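Local coordinates for putative secreted protein (Streptomyces coelicolor A3, PDB 2QF9) that is of unknown function, a putative secreted protein of the DUF305 family whose helical chain is assigned to the ferritin clan, at residues A[40-45]-A[159-164]; A[10-15]-A[55-60]; A[133-138]-A[145-150]. One frame throughout, in Å; residues are numbered along the deposited sequence. Where two conformers were deposited one is given.

How the interactions relate
All three interactions join helices of one four-helix bundle through apolar contacts. Interactions 1 and 2 both draw on helix 37-63, yet lie on opposite sides of the chain's centre, about 25 Å apart between their own centres. Interaction 1 is a sparse leucine-centred meeting of well-separated helices, mostly buried; interaction 2 is fully buried and relies on an alanine and a Met-aromatic contact at close backbone range. Interaction 3 shares helix 141-167 with interaction 1 but reaches the surface, where an arginine covers a valine beside a disulfide. Interactions 2 and 3 touch, Phe12 packing on Cys134, whereas interaction 1 stands apart from both.

Interaction 1 (A[40-45]-A[159-164])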
ATOM      1  N   ARG A  40       9.805  -0.933 -14.068  1.00 10.34           N
ATOM      2  CA  ARG A  40       9.731  -1.445 -12.689  1.00 11.42           C
ATOM      3  C   ARG A  40       9.653  -0.326 -11.653  1.00 11.53           C
ATOM      4  O   ARG A  40       8.891  -0.454 -10.674  1.00 10.84           O
ATOM      5  CB  ARG A  40      10.891  -2.401 -12.374  1.00 11.74           C
ATOM      6  CG  ARG A  40      10.694  -3.793 -12.993  1.00 12.18           C
ATOM      7  CD  ARG A  40      11.901  -4.696 -12.810  1.00 13.17           C
ATOM      8  NE  ARG A  40      12.516  -4.617 -11.476  1.00 23.32           N
ATOM      9  CZ  ARG A  40      12.119  -5.328 -10.421  1.00 22.59           C
ATOM     10  NH1 ARG A  40      11.106  -6.181 -10.511  1.00 25.63           N
ATOM     11  NH2 ARG A  40      12.746  -5.196  -9.277  1.00 25.03           N
ATOM     12  N   ARG A  41      10.402   0.763 -11.881  1.00 11.37           N
ATOM     13  CA  ARG A  41      10.399   1.904 -10.945  1.00 12.53           C
ATOM     14  C   ARG A  41       9.045   2.605 -10.986  1.00 12.17           C
ATOM     15  O   ARG A  41       8.492   2.950  -9.939  1.00 11.65           O
ATOM     16  CB  ARG A  41      11.530   2.906 -11.216  1.00 12.95           C
ATOM     17  CG  ARG A  41      11.476   4.135 -10.315  1.00 16.87           C
ATOM     18  CD  ARG A  41      11.736   3.785  -8.853  1.00 24.09           C
ATOM     19  NE  ARG A  41      11.197   4.783  -7.921  1.00 29.22           N
ATOM     20  CZ  ARG A  41      11.526   4.894  -6.630  1.00 30.40           C
ATOM     21  NH1 ARG A  41      12.431   4.086  -6.073  1.00 32.16           N
ATOM     22  NH2 ARG A  41      10.948   5.831  -5.886  1.00 31.03           N
ATOM     23  N   LEU A  42       8.516   2.821 -12.195  1.00 11.50           N
ATOM     24  CA  LEU A  42       7.210   3.451 -12.327  1.00 11.87           C
ATOM     25  C   LEU A  42       6.152   2.615 -11.603  1.00 11.41           C
ATOM     26  O   LEU A  42       5.338   3.160 -10.821  1.00 11.59           O
ATOM     27  CB  LEU A  42       6.841   3.615 -13.804  1.00 11.13           C
ATOM     28  CG  LEU A  42       5.409   4.087 -14.101  1.00 13.18           C
ATOM     29  CD1 LEU A  42       5.104   5.480 -13.472  1.00 15.71           C
ATOM     30  CD2 LEU A  42       5.146   4.034 -15.613  1.00 13.78           C
ATOM     31  N   ALA A  43       6.172   1.299 -11.857  1.00 10.56           N
ATOM     32  CA  ALA A  43       5.200   0.380 -11.245  1.00 10.79           C
ATOM     33  C   ALA A  43       5.304   0.426  -9.716  1.00 10.33           C
ATOM     34  O   ALA A  43       4.301   0.454  -9.022  1.00 10.36           O
ATOM     35  CB  ALA A  43       5.399  -1.044 -11.773  1.00 10.69           C
ATOM     36  N   TYR A  44       6.524   0.501  -9.201  1.00 10.29           N
ATOM     37  CA  TYR A  44       6.732   0.601  -7.750  1.00 10.81           C
ATOM     38  C   TYR A  44       6.126   1.909  -7.214  1.00 11.34           C
ATOM     39  O   TYR A  44       5.417   1.901  -6.206  1.00 11.06           O
ATOM     40  CB  TYR A  44       8.232   0.515  -7.440  1.00 11.59           C
ATOM     41  CG  TYR A  44       8.616   0.833  -6.021  1.00 12.81           C
ATOM     42  CD1 TYR A  44       8.592  -0.153  -5.031  1.00 16.41           C
ATOM     43  CD2 TYR A  44       9.029   2.119  -5.666  1.00 14.88           C
ATOM     44  CE1 TYR A  44       8.960   0.140  -3.719  1.00 17.07           C
ATOM     45  CE2 TYR A  44       9.397   2.423  -4.355  1.00 16.28           C
ATOM     46  CZ  TYR A  44       9.361   1.421  -3.396  1.00 16.46           C
ATOM     47  OH  TYR A  44       9.733   1.713  -2.096  1.00 18.38           O
ATOM     48  N   ASP A  45       6.416   3.024  -7.887  1.00 10.98           N
ATOM     49  CA  ASP A  45       5.864   4.329  -7.487  1.00 11.46           C
ATOM     50  C   ASP A  45       4.330   4.386  -7.517  1.00 11.73           C
ATOM     51  O   ASP A  45       3.695   4.872  -6.579  1.00 11.06           O
ATOM     52  CB  ASP A  45       6.468   5.459  -8.319  1.00 11.93           C
ATOM     53  CG  ASP A  45       7.960   5.694  -7.993  1.00 13.84           C
ATOM     54  OD1 ASP A  45       8.417   5.313  -6.903  1.00 16.97           O
ATOM     55  OD2 ASP A  45       8.665   6.279  -8.826  1.00 17.03           O
ATOM     56  N   ARG A 159       1.577  11.525 -19.444  1.00 13.08           N
ATOM     57  CA  ARG A 159       2.598  12.131 -20.320  1.00 14.23           C
ATOM     58  C   ARG A 159       3.913  11.340 -20.286  1.00 13.32           C
ATOM     59  O   ARG A 159       4.523  11.073 -21.339  1.00 13.71           O
ATOM     60  CB  ARG A 159       2.818  13.617 -19.975  1.00 13.97           C
ATOM     61  CG  ARG A 159       1.571  14.492 -20.143  1.00 16.11           C
ATOM     62  CD  ARG A 159       1.893  16.005 -19.966  1.00 16.03           C
ATOM     63  NE  ARG A 159       2.339  16.334 -18.610  1.00 18.86           N
ATOM     64  CZ  ARG A 159       1.544  16.771 -17.629  1.00 20.83           C
ATOM     65  NH1 ARG A 159       0.249  16.951 -17.840  1.00 23.53           N
ATOM     66  NH2 ARG A 159       2.050  17.031 -16.425  1.00 21.22           N
ATOM     67  N   LEU A 160       4.337  10.942 -19.084  1.00 12.17           N
ATOM     68  CA  LEU A 160       5.533  10.109 -18.937  1.00 12.79           C
ATOM     69  C   LEU A 160       5.384   8.765 -19.682  1.00 11.50           C
ATOM     70  O   LEU A 160       6.302   8.341 -20.422  1.00 10.75           O
ATOM     71  CB  LEU A 160       5.838   9.850 -17.459  1.00 12.70           C
ATOM     72  CG  LEU A 160       7.004   8.877 -17.212  1.00 14.47           C
ATOM     73  CD1 LEU A 160       8.345   9.461 -17.699  1.00 16.93           C
ATOM     74  CD2 LEU A 160       7.091   8.460 -15.743  1.00 15.59           C
HETATM   75  N   MSE A 161       4.246   8.098 -19.465  1.00 11.57           N
HETATM   76  CA  MSE A 161       4.030   6.783 -20.082  1.00 12.06           C
HETATM   77  C   MSE A 161       3.947   6.873 -21.603  1.00 11.48           C
HETATM   78  O   MSE A 161       4.294   5.920 -22.309  1.00 11.13           O
HETATM   79  CB  MSE A 161       2.821   6.073 -19.464  1.00 11.82           C
HETATM   80  CG  MSE A 161       2.996   5.820 -17.970  1.00 10.69           C
HETATM   81 SE   MSE A 161       1.561   4.684 -17.287  1.00 15.41          SE
HETATM   82  CE  MSE A 161       0.147   5.967 -17.439  1.00 10.33           C
ATOM     83  N   ALA A 162       3.516   8.028 -22.111  1.00 11.49           N
ATOM     84  CA  ALA A 162       3.477   8.242 -23.552  1.00 11.52           C
ATOM     85  C   ALA A 162       4.898   8.197 -24.129  1.00 11.84           C
ATOM     86  O   ALA A 162       5.140   7.577 -25.158  1.00 12.37           O
ATOM     87  CB  ALA A 162       2.763   9.570 -23.872  1.00 11.90           C
ATOM     88  N   ASP A 163       5.833   8.849 -23.434  1.00 11.89           N
ATOM     89  CA  ASP A 163       7.261   8.797 -23.803  1.00 12.38           C
ATOM     90  C   ASP A 163       7.830   7.384 -23.648  1.00 11.51           C
ATOM     91  O   ASP A 163       8.532   6.913 -24.537  1.00 11.54           O
ATOM     92  CB  ASP A 163       8.073   9.773 -22.945  1.00 12.59           C
ATOM     93  CG  ASP A 163       7.923  11.222 -23.388  1.00 16.96           C
ATOM     94  OD1 ASP A 163       7.407  11.476 -24.496  1.00 21.10           O
ATOM     95  OD2 ASP A 163       8.349  12.106 -22.613  1.00 19.76           O
ATOM     96  N   LEU A 164       7.526   6.705 -22.532  1.00 11.16           N
ATOM     97  CA  LEU A 164       8.013   5.318 -22.339  1.00 10.06           C
ATOM     98  C   LEU A 164       7.492   4.393 -23.463  1.00 10.51           C
ATOM     99  O   LEU A 164       8.237   3.548 -23.985  1.00 10.32           O
ATOM    100  CB  LEU A 164       7.627   4.779 -20.938  1.00  9.59           C
ATOM    101  CG  LEU A 164       8.324   5.494 -19.764  1.00  8.86           C
ATOM    102  CD1 LEU A 164       7.778   4.975 -18.451  1.00 11.23           C
ATOM    103  CD2 LEU A 164       9.878   5.349 -19.771  1.00 11.08           C
TER
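Leu42 reaches alone from segment 40-45 to three side chains of segment 159-164. Its CG is anti to the backbone N (chi1 172°), which carries the two methyl groups out toward the facing helix. CD2 does most of the touching: it comes within 3.7 Å of Met161 CG and lies 4.0 Å from Leu164 CD1. The other methyl, CD1, meets Leu160 CD2 at 4.2 Å on the more exposed flank. Leu42 and Met161, a selenomethionine, lie across one another at about a right angle; CG and SE of Met161 both lie against CD2, while the bend at chi3 (-70°) carries CE away from the leucine. The two segments run nearly antiparallel, at 158°, with their axes 12.5 Å apart, a distance spanned by the side chains of Leu42 and its three partners. They belong to helices 37-63 and 141-167 of a four-helix bundle, in keeping with the ferritin clan. Met161 also packs against Leu117, Met120 and Thr121 of helix 109-137, which places it deep in the bundle. On another side of helix 37-63 the chemistry is polar. Arg41 grips Asp45 one turn on with two contacts, a hydrogen bond from NE to OD2 of 3.1 Å that lies close to the guanidinium plane and a salt bridge from NH2 to OD1 of 2.8 Å. Tyr44 CD2 sits over the centre of one face of that guanidinium, while the tyrosine ring meets Tyr28 of the second subunit edge-to-face.

Interaction 2 (A[10-15]-A[55-60]); sequences AGFARD and GMMIGW
Met57, a selenomethionine here, lays its selenium obliquely against the ring of Phe12, a Met-aromatic contact in which SE lies 3.8 Å from Phe12 CE2. Measured to the ring centroid the distance is 4.8 Å, and the approach is 48° off the ring normal. The Met57 chain leaves its helix with CG anti to the carbonyl carbon, and a bend at chi3 (-64°) turns CE away from the ring and leaves SE as the atom that meets it. Phe12 does not start out aimed at the facing helix, but its ring end comes nearer, presenting the CD2-CE2 side to Met57 with CE2 closest. Next to it, Ala13 CB rests 4.0 Å from Met57 CB, and Ala13 CA is 4.1 Å from Met57 SE. The small alanine lets the backbones close in, the CA atoms of Ala13 and Met57 being 5.1 Å apart. In this way helices 8-31 and 37-63, which follow one another in the chain as a hairpin of the four-helix bundle, are drawn tightly together here. Met57 also packs on Met16, Ser17 and His20 of helix 8-31, while Phe12 reaches Cys134 of helix 109-137 and Glu143 of helix 141-167. Trp60 NE1 hydrogen-bonds Gly59 O of the second subunit. Between the two segments themselves the contact is wholly buried and no hydrogen bond or salt bridge joins them; with selenium against the aromatic ring and Ala13 CA, and CB against CB, it probably rests largely on dispersion and close fit.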
ATOM      1  N   ALA A  10     -18.432   9.550   0.283  1.00 14.01           N
ATOM      2  CA  ALA A  10     -18.416   8.107   0.521  1.00 13.57           C
ATOM      3  C   ALA A  10     -18.236   7.332  -0.780  1.00 13.32           C
ATOM      4  O   ALA A  10     -17.455   6.390  -0.837  1.00 12.84           O
ATOM      5  CB  ALA A  10     -19.679   7.646   1.255  1.00 14.44           C
ATOM      6  N   GLY A  11     -18.985   7.716  -1.809  1.00 12.58           N
ATOM      7  CA  GLY A  11     -18.961   6.989  -3.087  1.00 12.72           C
ATOM      8  C   GLY A  11     -17.597   7.059  -3.743  1.00 12.27           C
ATOM      9  O   GLY A  11     -17.100   6.049  -4.245  1.00 12.28           O
ATOM     10  N   PHE A  12     -16.984   8.237  -3.737  1.00 12.19           N
ATOM     11  CA  PHE A  12     -15.650   8.374  -4.320  1.00 12.39           C
ATOM     12  C   PHE A  12     -14.642   7.522  -3.553  1.00 12.46           C
ATOM     13  O   PHE A  12     -13.846   6.814  -4.166  1.00 12.24           O
ATOM     14  CB  PHE A  12     -15.193   9.833  -4.404  1.00 12.53           C
ATOM     15  CG  PHE A  12     -13.792   9.996  -4.939  1.00 12.05           C
ATOM     16  CD1 PHE A  12     -13.536   9.900  -6.313  1.00 10.92           C
ATOM     17  CD2 PHE A  12     -12.730  10.220  -4.054  1.00 11.96           C
ATOM     18  CE1 PHE A  12     -12.224  10.066  -6.797  1.00  9.95           C
ATOM     19  CE2 PHE A  12     -11.419  10.376  -4.512  1.00 11.78           C
ATOM     20  CZ  PHE A  12     -11.159  10.300  -5.895  1.00  9.51           C
ATOM     21  N   ALA A  13     -14.697   7.572  -2.218  1.00 12.23           N
ATOM     22  CA  ALA A  13     -13.815   6.738  -1.387  1.00 11.99           C
ATOM     23  C   ALA A  13     -13.964   5.246  -1.696  1.00 12.22           C
ATOM     24  O   ALA A  13     -12.949   4.543  -1.845  1.00 11.84           O
ATOM     25  CB  ALA A  13     -14.035   7.011   0.108  1.00 11.96           C
ATOM     26  N   ARG A  14     -15.204   4.761  -1.824  1.00 12.44           N
ATOM     27  CA  ARG A  14     -15.458   3.350  -2.155  0.50 12.61           C
ATOM     28  C   ARG A  14     -14.926   2.996  -3.546  1.00 12.85           C
ATOM     29  O   ARG A  14     -14.162   2.019  -3.724  1.00 13.79           O
ATOM     30  CB  ARG A  14     -16.960   3.037  -2.097  0.50 12.41           C
ATOM     31  CG  ARG A  14     -17.516   2.885  -0.700  0.50 12.40           C
ATOM     32  CD  ARG A  14     -18.992   2.509  -0.723  0.50 13.54           C
ATOM     33  NE  ARG A  14     -19.536   2.505   0.632  0.50 15.15           N
ATOM     34  CZ  ARG A  14     -20.379   3.408   1.134  0.50 14.98           C
ATOM     35  NH1 ARG A  14     -20.777   3.294   2.393  0.50 12.26           N
ATOM     36  NH2 ARG A  14     -20.842   4.401   0.387  0.50 15.83           N
ATOM     37  N   ASP A  15     -15.327   3.797  -4.530  1.00 12.08           N
ATOM     38  CA  ASP A  15     -15.057   3.515  -5.943  1.00 11.83           C
ATOM     39  C   ASP A  15     -13.583   3.686  -6.261  1.00 10.93           C
ATOM     40  O   ASP A  15     -12.970   2.813  -6.889  1.00 10.90           O
ATOM     41  CB  ASP A  15     -15.896   4.428  -6.842  1.00 11.49           C
ATOM     42  CG  ASP A  15     -17.398   4.087  -6.819  1.00 12.96           C
ATOM     43  OD1 ASP A  15     -17.811   3.067  -6.232  1.00 14.97           O
ATOM     44  OD2 ASP A  15     -18.154   4.850  -7.440  1.00 16.05           O
ATOM     45  N   GLY A  55      -5.498   3.202   1.351  1.00  9.95           N
ATOM     46  CA  GLY A  55      -5.555   3.159   2.820  1.00 10.81           C
ATOM     47  C   GLY A  55      -6.174   4.418   3.421  1.00 10.85           C
ATOM     48  O   GLY A  55      -6.971   4.325   4.356  1.00 10.22           O
HETATM   49  N   MSE A  56      -5.813   5.596   2.902  1.00 10.70           N
HETATM   50  CA  MSE A  56      -6.401   6.857   3.393  1.00 11.76           C
HETATM   51  C   MSE A  56      -7.928   6.833   3.262  1.00 11.41           C
HETATM   52  O   MSE A  56      -8.656   7.082   4.230  1.00 10.73           O
HETATM   53  CB  MSE A  56      -5.822   8.080   2.653  1.00 11.59           C
HETATM   54  CG  MSE A  56      -4.355   8.356   2.947  1.00 13.06           C
HETATM   55 SE   MSE A  56      -3.753   9.718   1.677  1.00 16.04          SE
HETATM   56  CE  MSE A  56      -2.001  10.181   2.359  1.00 18.18           C
HETATM   57  N   MSE A  57      -8.404   6.477   2.074  1.00 11.08           N
HETATM   58  CA  MSE A  57      -9.844   6.498   1.792  1.00 11.25           C
HETATM   59  C   MSE A  57     -10.627   5.435   2.577  1.00 11.30           C
HETATM   60  O   MSE A  57     -11.743   5.697   3.103  1.00 11.60           O
HETATM   61  CB  MSE A  57     -10.067   6.390   0.278  1.00 10.84           C
HETATM   62  CG  MSE A  57      -9.552   7.647  -0.437  1.00 11.10           C
HETATM   63 SE   MSE A  57      -9.891   7.592  -2.364  1.00 13.99          SE
HETATM   64  CE  MSE A  57      -8.749   6.033  -2.795  1.00 11.60           C
ATOM     65  N   ILE A  58     -10.031   4.248   2.684  1.00 10.57           N
ATOM     66  CA  ILE A  58     -10.612   3.184   3.504  1.00 10.55           C
ATOM     67  C   ILE A  58     -10.637   3.608   4.984  1.00 10.28           C
ATOM     68  O   ILE A  58     -11.628   3.381   5.689  1.00 10.60           O
ATOM     69  CB  ILE A  58      -9.873   1.856   3.318  1.00 10.84           C
ATOM     70  CG1 ILE A  58     -10.157   1.325   1.895  1.00  9.83           C
ATOM     71  CG2 ILE A  58     -10.333   0.850   4.382  1.00 11.87           C
ATOM     72  CD1 ILE A  58      -9.400   0.079   1.512  1.00 13.57           C
ATOM     73  N   GLY A  59      -9.561   4.253   5.424  1.00 10.68           N
ATOM     74  CA  GLY A  59      -9.475   4.780   6.786  1.00 10.25           C
ATOM     75  C   GLY A  59     -10.551   5.824   7.070  1.00 11.01           C
ATOM     76  O   GLY A  59     -11.118   5.872   8.177  1.00 10.98           O
ATOM     77  N   TRP A  60     -10.863   6.639   6.062  1.00  9.83           N
ATOM     78  CA  TRP A  60     -11.944   7.631   6.213  1.00 10.91           C
ATOM     79  C   TRP A  60     -13.285   6.932   6.364  1.00 11.35           C
ATOM     80  O   TRP A  60     -14.065   7.244   7.273  1.00 11.45           O
ATOM     81  CB  TRP A  60     -11.949   8.664   5.072  1.00 10.86           C
ATOM     82  CG  TRP A  60     -10.697   9.521   5.027  1.00 11.73           C
ATOM     83  CD1 TRP A  60      -9.856   9.815   6.076  1.00 10.51           C
ATOM     84  CD2 TRP A  60     -10.148  10.178   3.881  1.00 11.42           C
ATOM     85  NE1 TRP A  60      -8.815  10.625   5.647  1.00 10.28           N
ATOM     86  CE2 TRP A  60      -8.972  10.858   4.306  1.00 11.68           C
ATOM     87  CE3 TRP A  60     -10.540  10.269   2.536  1.00 11.49           C
ATOM     88  CZ2 TRP A  60      -8.180  11.617   3.429  1.00 11.64           C
ATOM     89  CZ3 TRP A  60      -9.739  11.026   1.655  1.00 11.52           C
ATOM     90  CH2 TRP A  60      -8.575  11.686   2.113  1.00 11.07           C
TER

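Interaction 3 (A[133-138]-A[145-150]); sequences GCVERC and RLARGM
Val135 sets its two methyl groups against different parts of segment 145-150. CG1 is anti to the backbone N (chi1 174°), and CG2 is turned inward, 3.6 Å from Arg148 N and 4.0 Å from Ala147 CB, so this branch lies against the backbone of the facing helix where Ala147 leads into Arg148. CG1 points to the outer side, where the Arg148 side chain crosses the valine at about a right angle. The arginine chain is bent at chi2 and chi3, and in the conformer described its NH1 comes obliquely to within 3.5 Å of CG1; as a second conformer exists, this outer contact is tentative. Deeper in, Cys134 directs its sulfur at the same helix. Its SG, anti to the backbone N, packs 3.7 Å from Ala147 CB, so the alanine methyl sits between Cys134 and Val135 and is touched by both. Replacing Val135 by an alanine would probably leave a gap beside the backbone of Arg148 and deprive the arginine chain of the apolar surface it lies against. Cys134 SG is also bonded to Cys138 SG at 2.1 Å, a disulfide that ties the last turn of helix 109-137 to the first residue beyond it and probably restrains the sulfur where it faces Ala147. The helical axes run roughly antiparallel, at 146°, and approach to 8.4 Å, a closeness that the small Ala147 probably permits. They form the closed end of the hairpin of helices 109-137 and 141-167. Toward helix 37-63, Leu146 packs on Met56 and Trp60, and Met150 on Gln53 and Met57, while Met150 also touches His20 of helix 8-31.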
ATOM      1  N   GLY A 133     -14.676  14.288 -10.799  1.00 15.30           N
ATOM      2  CA  GLY A 133     -16.024  14.180 -10.237  1.00 16.16           C
ATOM      3  C   GLY A 133     -16.036  14.534  -8.753  1.00 16.01           C
ATOM      4  O   GLY A 133     -16.939  15.227  -8.275  1.00 16.20           O
ATOM      5  N   CYS A 134     -15.040  14.046  -8.016  1.00 15.59           N
ATOM      6  CA  CYS A 134     -14.905  14.386  -6.598  1.00 16.05           C
ATOM      7  C   CYS A 134     -14.517  15.865  -6.398  1.00 16.58           C
ATOM      8  O   CYS A 134     -15.025  16.516  -5.489  1.00 16.40           O
ATOM      9  CB  CYS A 134     -13.920  13.437  -5.904  1.00 16.32           C
ATOM     10  SG  CYS A 134     -13.617  13.749  -4.128  1.00 15.95           S
ATOM     11  N   VAL A 135     -13.643  16.409  -7.251  1.00 16.89           N
ATOM     12  CA  VAL A 135     -13.292  17.832  -7.142  1.00 18.11           C
ATOM     13  C   VAL A 135     -14.593  18.677  -7.239  1.00 18.88           C
ATOM     14  O   VAL A 135     -14.778  19.649  -6.493  1.00 19.11           O
ATOM     15  CB  VAL A 135     -12.185  18.275  -8.166  1.00 17.92           C
ATOM     16  CG1 VAL A 135     -11.954  19.794  -8.115  1.00 19.75           C
ATOM     17  CG2 VAL A 135     -10.873  17.570  -7.873  1.00 18.33           C
ATOM     18  N   GLU A 136     -15.494  18.268  -8.123  1.00 19.45           N
ATOM     19  CA  GLU A 136     -16.798  18.928  -8.271  1.00 21.74           C
ATOM     20  C   GLU A 136     -17.776  18.674  -7.118  1.00 21.05           C
ATOM     21  O   GLU A 136     -18.447  19.609  -6.667  1.00 21.55           O
ATOM     22  CB  GLU A 136     -17.445  18.511  -9.590  1.00 21.76           C
ATOM     23  CG  GLU A 136     -18.833  19.108  -9.848  1.00 24.95           C
ATOM     24  CD  GLU A 136     -19.451  18.567 -11.119  1.00 25.33           C
ATOM     25  OE1 GLU A 136     -18.701  18.368 -12.103  1.00 30.19           O
ATOM     26  OE2 GLU A 136     -20.685  18.340 -11.135  1.00 31.92           O
ATOM     27  N   ARG A 137     -17.860  17.427  -6.639  1.00 19.26           N
ATOM     28  CA  ARG A 137     -18.991  16.996  -5.809  1.00 19.21           C
ATOM     29  C   ARG A 137     -18.663  16.724  -4.328  1.00 18.74           C
ATOM     30  O   ARG A 137     -19.542  16.844  -3.463  1.00 19.02           O
ATOM     31  CB  ARG A 137     -19.644  15.743  -6.401  1.00 19.04           C
ATOM     32  CG  ARG A 137     -20.284  15.915  -7.779  1.00 19.94           C
ATOM     33  CD  ARG A 137     -20.809  14.584  -8.274  1.00 23.46           C
ATOM     34  NE  ARG A 137     -21.506  14.701  -9.556  1.00 27.82           N
ATOM     35  CZ  ARG A 137     -22.826  14.839  -9.682  1.00 31.05           C
ATOM     36  NH1 ARG A 137     -23.602  14.885  -8.606  1.00 31.51           N
ATOM     37  NH2 ARG A 137     -23.377  14.941 -10.890  1.00 32.90           N
ATOM     38  N   CYS A 138     -17.428  16.307  -4.041  1.00 18.03           N
ATOM     39  CA  CYS A 138     -17.016  16.058  -2.657  1.00 17.27           C
ATOM     40  C   CYS A 138     -17.114  17.315  -1.792  1.00 17.56           C
ATOM     41  O   CYS A 138     -16.960  18.452  -2.287  1.00 16.80           O
ATOM     42  CB  CYS A 138     -15.591  15.508  -2.599  1.00 17.19           C
ATOM     43  SG  CYS A 138     -15.477  13.798  -3.235  1.00 18.14           S
ATOM     44  N   ARG A 145      -8.958  17.684  -1.849  1.00 15.02           N
ATOM     45  CA  ARG A 145      -7.568  17.987  -2.145  1.00 15.24           C
ATOM     46  C   ARG A 145      -6.839  16.760  -2.657  1.00 14.69           C
ATOM     47  O   ARG A 145      -6.003  16.868  -3.561  1.00 14.62           O
ATOM     48  CB  ARG A 145      -6.860  18.567  -0.929  1.00 15.54           C
ATOM     49  CG  ARG A 145      -7.405  19.944  -0.550  1.00 17.56           C
ATOM     50  CD  ARG A 145      -6.492  20.698   0.401  1.00 21.78           C
ATOM     51  NE  ARG A 145      -6.225  19.948   1.625  1.00 26.09           N
ATOM     52  CZ  ARG A 145      -6.959  20.016   2.736  1.00 27.11           C
ATOM     53  NH1 ARG A 145      -8.028  20.807   2.803  1.00 28.06           N
ATOM     54  NH2 ARG A 145      -6.610  19.289   3.791  1.00 29.60           N
ATOM     55  N   LEU A 146      -7.167  15.599  -2.084  1.00 14.09           N
ATOM     56  CA  LEU A 146      -6.580  14.347  -2.545  1.00 13.78           C
ATOM     57  C   LEU A 146      -6.941  14.100  -3.999  1.00 13.59           C
ATOM     58  O   LEU A 146      -6.061  13.776  -4.817  1.00 13.74           O
ATOM     59  CB  LEU A 146      -7.009  13.152  -1.676  1.00 13.79           C
ATOM     60  CG  LEU A 146      -6.128  11.883  -1.875  1.00 14.96           C
ATOM     61  CD1 LEU A 146      -4.716  12.057  -1.315  1.00 16.92           C
ATOM     62  CD2 LEU A 146      -6.785  10.692  -1.200  1.00 15.59           C
ATOM     63  N   ALA A 147      -8.223  14.276  -4.313  1.00 13.53           N
ATOM     64  CA  ALA A 147      -8.739  14.112  -5.677  1.00 13.77           C
ATOM     65  C   ALA A 147      -8.042  15.077  -6.660  1.00 14.19           C
ATOM     66  O   ALA A 147      -7.612  14.677  -7.742  1.00 13.42           O
ATOM     67  CB  ALA A 147     -10.261  14.298  -5.686  1.00 13.91           C
ATOM     68  N   ARG A 148      -7.913  16.342  -6.260  0.50 14.54           N
ATOM     69  CA  ARG A 148      -7.244  17.363  -7.083  0.50 15.76           C
ATOM     70  C   ARG A 148      -5.780  16.978  -7.374  0.50 15.61           C
ATOM     71  O   ARG A 148      -5.260  17.230  -8.470  0.50 15.94           O
ATOM     72  CB  ARG A 148      -7.346  18.724  -6.380  0.50 16.06           C
ATOM     73  CG  ARG A 148      -7.253  19.958  -7.282  0.50 18.74           C
ATOM     74  CD  ARG A 148      -8.295  21.021  -6.873  0.50 21.66           C
ATOM     75  NE  ARG A 148      -8.533  21.068  -5.426  0.50 23.84           N
ATOM     76  CZ  ARG A 148      -9.667  21.467  -4.856  0.50 24.06           C
ATOM     77  NH1 ARG A 148     -10.693  21.855  -5.602  0.50 25.08           N
ATOM     78  NH2 ARG A 148      -9.777  21.471  -3.534  0.50 24.72           N
ATOM     79  N   GLY A 149      -5.129  16.350  -6.394  1.00 14.95           N
ATOM     80  CA  GLY A 149      -3.741  15.887  -6.529  1.00 14.91           C
ATOM     81  C   GLY A 149      -3.630  14.701  -7.464  1.00 14.37           C
ATOM     82  O   GLY A 149      -2.650  14.584  -8.209  1.00 14.73           O
HETATM   83  N   MSE A 150      -4.648  13.839  -7.441  1.00 14.46           N
HETATM   84  CA  MSE A 150      -4.721  12.709  -8.373  1.00 15.21           C
HETATM   85  C   MSE A 150      -4.863  13.169  -9.812  1.00 14.76           C
HETATM   86  O   MSE A 150      -4.237  12.594 -10.685  1.00 14.49           O
HETATM   87  CB  MSE A 150      -5.866  11.764  -8.034  1.00 14.71           C
HETATM   88  CG  MSE A 150      -5.734  11.107  -6.674  1.00 16.50           C
HETATM   89 SE   MSE A 150      -7.211   9.842  -6.529  1.00 18.25          SE
HETATM   90  CE  MSE A 150      -7.217   9.558  -4.604  1.00 19.41           C
TER